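Local coordinates for minor fimbrium tip subunit Mfa3 (Porphyromonas gingivalis ATCC 33277, PDB 5NF4), which forms part of the tip of the minor fimbriae, filamentous pili that mediate biofilm formation and adhesion to host cells and other oral bacteria, at residues S133-N136 with H137-V141; G301-Y304 with L305-A308. All coordinates share one frame; numbering follows the deposited sequence.

Contact 1: residues S133-N136 with H137-V141; sequences SDMN and HFMQV. With FMT (formic acid), chain C.
Met135 and Met139, one helical turn apart, meet through the end of one thioether and the sulfur of the other. From CB, which starts away from the following turn, the Met135 chain leaves with CG anti to the backbone N (chi1 -179°) and then bends at both later torsions. Its CE thus reaches Met139 where the two chains cross at a slant, 3.5 Å from SD and 3.9 Å from CG; the same methyl lies 4.1 Å from CD1 of Phe138, approaching that ring obliquely. The buried methionines also pack on Phe114 of strand 109-117, while the Phe138 ring has Arg143 as a cation-pi partner.

The more exposed flank is polar. His137 ND1 donates an almost straight 3.0 Å bond to O2 of a formic acid, probably from the crystallisation liquor; this oxygen sits at the edge of the imidazole, in its plane. Gln140 OE1 is 2.7 Å from the same O2, a spacing that suggests the formic acid is protonated and donates to the amide oxygen. A water donates to Asn136 OD1 and is weakly bound by Gln140 NE2. Backbone bonds link His137, Phe138 and Met139 N to Ser133, Asp134 and Met135 O, the i to i+4 pattern of a short amphipathic alpha-helix packed on beta-strands.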
loop_
_atom_site.group_PDB
_atom_site.type_symbol
_atom_site.label_atom_id
_atom_site.label_comp_id
_atom_site.label_asym_id
_atom_site.label_seq_id
_atom_site.Cartn_x
_atom_site.Cartn_y
_atom_site.Cartn_z
ATOM N N SER A 133 -5.141 -6.489 22.373
ATOM C CA SER A 133 -6.491 -6.497 21.809
ATOM C C SER A 133 -6.811 -5.131 21.198
ATOM O O SER A 133 -7.313 -5.038 20.051
ATOM C CB SER A 133 -7.525 -6.871 22.890
ATOM O OG SER A 133 -8.837 -6.704 22.385
ATOM N N ASP A 134 -6.502 -4.065 21.947
ATOM C CA ASP A 134 -6.662 -2.705 21.442
ATOM C C ASP A 134 -5.810 -2.485 20.208
ATOM O O ASP A 134 -6.208 -1.812 19.263
ATOM C CB ASP A 134 -6.277 -1.661 22.480
ATOM C CG ASP A 134 -7.190 -1.660 23.691
ATOM O OD1 ASP A 134 -8.347 -2.088 23.586
ATOM O OD2 ASP A 134 -6.725 -1.235 24.769
ATOM N N MET A 135 -4.596 -3.009 20.255
ATOM C CA MET A 135 -3.640 -2.799 19.181
ATOM C C MET A 135 -4.154 -3.426 17.880
ATOM O O MET A 135 -4.140 -2.798 16.800
ATOM C CB MET A 135 -2.265 -3.398 19.544
ATOM C CG MET A 135 -1.197 -3.186 18.449
ATOM S SD MET A 135 -0.541 -1.550 18.412
ATOM C CE MET A 135 -1.119 -0.960 16.820
ATOM N N ASN A 136 -4.630 -4.658 17.967
ATOM C CA ASN A 136 -5.221 -5.289 16.796
ATOM C C ASN A 136 -6.485 -4.573 16.281
ATOM O O ASN A 136 -6.657 -4.449 15.071
ATOM C CB ASN A 136 -5.514 -6.742 17.067
ATOM C CG ASN A 136 -4.235 -7.590 16.996
ATOM O OD1 ASN A 136 -3.473 -7.492 16.032
ATOM N ND2 ASN A 136 -3.982 -8.378 18.017
ATOM N N HIS A 137 -7.344 -4.104 17.181
ATOM C CA HIS A 137 -8.498 -3.302 16.741
ATOM C C HIS A 137 -8.020 -2.072 15.983
ATOM O O HIS A 137 -8.590 -1.725 14.923
ATOM C CB HIS A 137 -9.385 -2.900 17.939
ATOM C CG HIS A 137 -10.250 -4.012 18.475
ATOM N ND1 HIS A 137 -11.000 -4.851 17.676
ATOM C CD2 HIS A 137 -10.504 -4.394 19.751
ATOM C CE1 HIS A 137 -11.658 -5.714 18.439
ATOM N NE2 HIS A 137 -11.375 -5.458 19.701
ATOM N N PHE A 138 -6.990 -1.398 16.495
ATOM C CA PHE A 138 -6.467 -0.200 15.864
ATOM C C PHE A 138 -5.945 -0.516 14.467
ATOM O O PHE A 138 -6.218 0.224 13.507
ATOM C CB PHE A 138 -5.348 0.420 16.727
ATOM C CG PHE A 138 -4.811 1.733 16.209
ATOM C CD1 PHE A 138 -3.802 1.755 15.237
ATOM C CD2 PHE A 138 -5.333 2.939 16.661
ATOM C CE1 PHE A 138 -3.300 2.977 14.772
ATOM C CE2 PHE A 138 -4.862 4.152 16.183
ATOM C CZ PHE A 138 -3.850 4.183 15.238
ATOM N N MET A 139 -5.189 -1.604 14.343
ATOM C CA MET A 139 -4.684 -2.007 13.028
ATOM C C MET A 139 -5.795 -2.299 11.997
ATOM O O MET A 139 -5.580 -2.152 10.796
ATOM C CB MET A 139 -3.818 -3.249 13.110
ATOM C CG MET A 139 -2.568 -3.081 13.945
ATOM S SD MET A 139 -1.331 -1.867 13.401
ATOM C CE MET A 139 -0.559 -2.835 12.132
ATOM N N GLN A 140 -6.959 -2.727 12.473
ATOM C CA GLN A 140 -8.048 -3.189 11.620
ATOM C C GLN A 140 -8.989 -2.056 11.235
ATOM O O GLN A 140 -9.850 -2.258 10.411
ATOM C CB GLN A 140 -8.818 -4.313 12.337
ATOM C CG GLN A 140 -7.977 -5.600 12.453
ATOM C CD GLN A 140 -8.417 -6.542 13.587
ATOM O OE1 GLN A 140 -9.498 -6.393 14.154
ATOM N NE2 GLN A 140 -7.553 -7.506 13.928
ATOM N N VAL A 141 -8.822 -0.875 11.819
ATOM C CA VAL A 141 -9.723 0.253 11.491
ATOM C C VAL A 141 -9.679 0.597 10.003
ATOM O O VAL A 141 -8.600 0.645 9.406
ATOM C CB VAL A 141 -9.355 1.505 12.342
ATOM C CG1 VAL A 141 -10.105 2.779 11.873
ATOM C CG2 VAL A 141 -9.668 1.254 13.816
HETATM C C FMT C . -12.265 -4.920 13.737
HETATM O O1 FMT C . -13.414 -4.502 13.699
HETATM O O2 FMT C . -11.576 -4.757 14.742
HETATM O O HOH W 1 -4.149 -6.812 13.511
#

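Contact 2: residues G301-Y304 with L305-A308; sequences GGQY and LPFA
A local contact within the first turn of the short helix 304-308, this arrangement sets the ring of Tyr304 against the methyl group of Ala308 where the loop after strand 287-291 becomes helical. Tyr304 CE2 comes to 3.4 Å from Ala308 CB, and the methyl reaches the ring obliquely. CG of Tyr304 lies anti to the backbone N (chi1 -177°), which lays the ring alongside the helix, with CD2 4.3 Å from CD2 of Leu305. Ala308 N also donates a 2.8 Å bond to Tyr304 O, a regular alpha-helical i to i+4 link.

Gln303 occupies the N-cap position, and Pro306 stands in the first turn, where its lack of an N-H costs no helical bond. CD of this proline rests 3.7 Å from Gln303 CB and 3.4 Å from Gln303 O, so the pyrrolidine ring packs against both the side-chain root and the carbonyl of the cap residue.

The phenol end of Tyr304 is held from outside the turn: OH is hydrogen-bonded to Pro291 O and to the hydroxyl of Tyr328, whose ring meets that of Tyr304 edge-to-face. Leu305 and Tyr304 both touch Val339 of strand 337-345, while Phe307 meets the His295 ring edge-to-face.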
loop_
_atom_site.group_PDB
_atom_site.type_symbol
_atom_site.label_atom_id
_atom_site.label_comp_id
_atom_site.label_asym_id
_atom_site.label_seq_id
_atom_site.Cartn_x
_atom_site.Cartn_y
_atom_site.Cartn_z
ATOM N N GLY A 301 -3.912 -16.152 -23.361
ATOM C CA GLY A 301 -4.296 -15.589 -24.642
ATOM C C GLY A 301 -3.344 -14.504 -25.109
ATOM O O GLY A 301 -3.438 -14.062 -26.243
ATOM N N GLY A 302 -2.438 -14.070 -24.232
ATOM C CA GLY A 302 -1.377 -13.153 -24.621
ATOM C C GLY A 302 -1.788 -11.693 -24.764
ATOM O O GLY A 302 -0.942 -10.824 -24.983
ATOM N N GLN A 303 -3.084 -11.421 -24.657
ATOM C CA GLN A 303 -3.589 -10.052 -24.743
ATOM C C GLN A 303 -4.231 -9.639 -23.426
ATOM O O GLN A 303 -5.185 -10.263 -22.950
ATOM C CB GLN A 303 -4.594 -9.911 -25.876
ATOM C CG GLN A 303 -4.023 -10.183 -27.249
ATOM C CD GLN A 303 -5.096 -10.067 -28.294
ATOM O OE1 GLN A 303 -5.578 -8.970 -28.579
ATOM N NE2 GLN A 303 -5.515 -11.200 -28.839
ATOM N N TYR A 304 -3.693 -8.581 -22.838
ATOM C CA TYR A 304 -4.175 -8.102 -21.560
ATOM C C TYR A 304 -5.665 -7.781 -21.591
ATOM O O TYR A 304 -6.405 -8.214 -20.713
ATOM C CB TYR A 304 -3.405 -6.861 -21.127
ATOM C CG TYR A 304 -3.826 -6.361 -19.771
ATOM C CD1 TYR A 304 -3.216 -6.824 -18.621
ATOM C CD2 TYR A 304 -4.842 -5.421 -19.636
ATOM C CE1 TYR A 304 -3.604 -6.369 -17.364
ATOM C CE2 TYR A 304 -5.239 -4.965 -18.388
ATOM C CZ TYR A 304 -4.618 -5.447 -17.254
ATOM O OH TYR A 304 -4.991 -4.999 -15.997
ATOM N N LEU A 305 -6.133 -7.045 -22.597
ATOM C CA LEU A 305 -7.468 -6.471 -22.445
ATOM C C LEU A 305 -8.602 -7.499 -22.396
ATOM O O LEU A 305 -9.478 -7.387 -21.540
ATOM C CB LEU A 305 -7.738 -5.450 -23.544
ATOM C CG LEU A 305 -7.142 -4.083 -23.211
ATOM C CD1 LEU A 305 -7.216 -3.202 -24.469
ATOM C CD2 LEU A 305 -7.844 -3.400 -22.022
ATOM N N PRO A 306 -8.585 -8.504 -23.288
ATOM C CA PRO A 306 -9.654 -9.506 -23.246
ATOM C C PRO A 306 -9.654 -10.294 -21.942
ATOM O O PRO A 306 -10.711 -10.612 -21.421
ATOM C CB PRO A 306 -9.342 -10.410 -24.442
ATOM C CG PRO A 306 -8.494 -9.573 -25.350
ATOM C CD PRO A 306 -7.726 -8.651 -24.478
ATOM N N PHE A 307 -8.476 -10.587 -21.412
ATOM C CA PHE A 307 -8.365 -11.295 -20.144
ATOM C C PHE A 307 -8.925 -10.420 -19.028
ATOM O O PHE A 307 -9.801 -10.818 -18.248
ATOM C CB PHE A 307 -6.901 -11.638 -19.882
ATOM C CG PHE A 307 -6.649 -12.324 -18.574
ATOM C CD1 PHE A 307 -7.322 -13.483 -18.255
ATOM C CD2 PHE A 307 -5.705 -11.844 -17.690
ATOM C CE1 PHE A 307 -7.077 -14.127 -17.052
ATOM C CE2 PHE A 307 -5.454 -12.497 -16.523
ATOM C CZ PHE A 307 -6.142 -13.633 -16.202
ATOM N N ALA A 308 -8.417 -9.200 -18.970
ATOM C CA ALA A 308 -8.802 -8.250 -17.932
ATOM C C ALA A 308 -10.281 -7.918 -17.989
ATOM O O ALA A 308 -10.907 -7.643 -16.961
ATOM C CB ALA A 308 -7.985 -6.982 -18.050
#

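Overall arrangement
Contact 1 lies on helix 132-140, with Val141 just past its end, and contact 2 follows it along the chain, at the start of helix 304-308. Their centres are 40 Å apart, on opposite sides of the chain's centre, and their nearest atoms remain about 26 Å from each other, so neither touches the other. Among the modelled residues strands far outnumber helices; these are two of the few helices, and each lies against a different set of strands: 71-78 and 109-117 for contact 1, 324-332 and 337-345, with the end of 287-291, for contact 2. The two helices thus pack separately at distant parts of this predominantly beta fimbrial tip subunit.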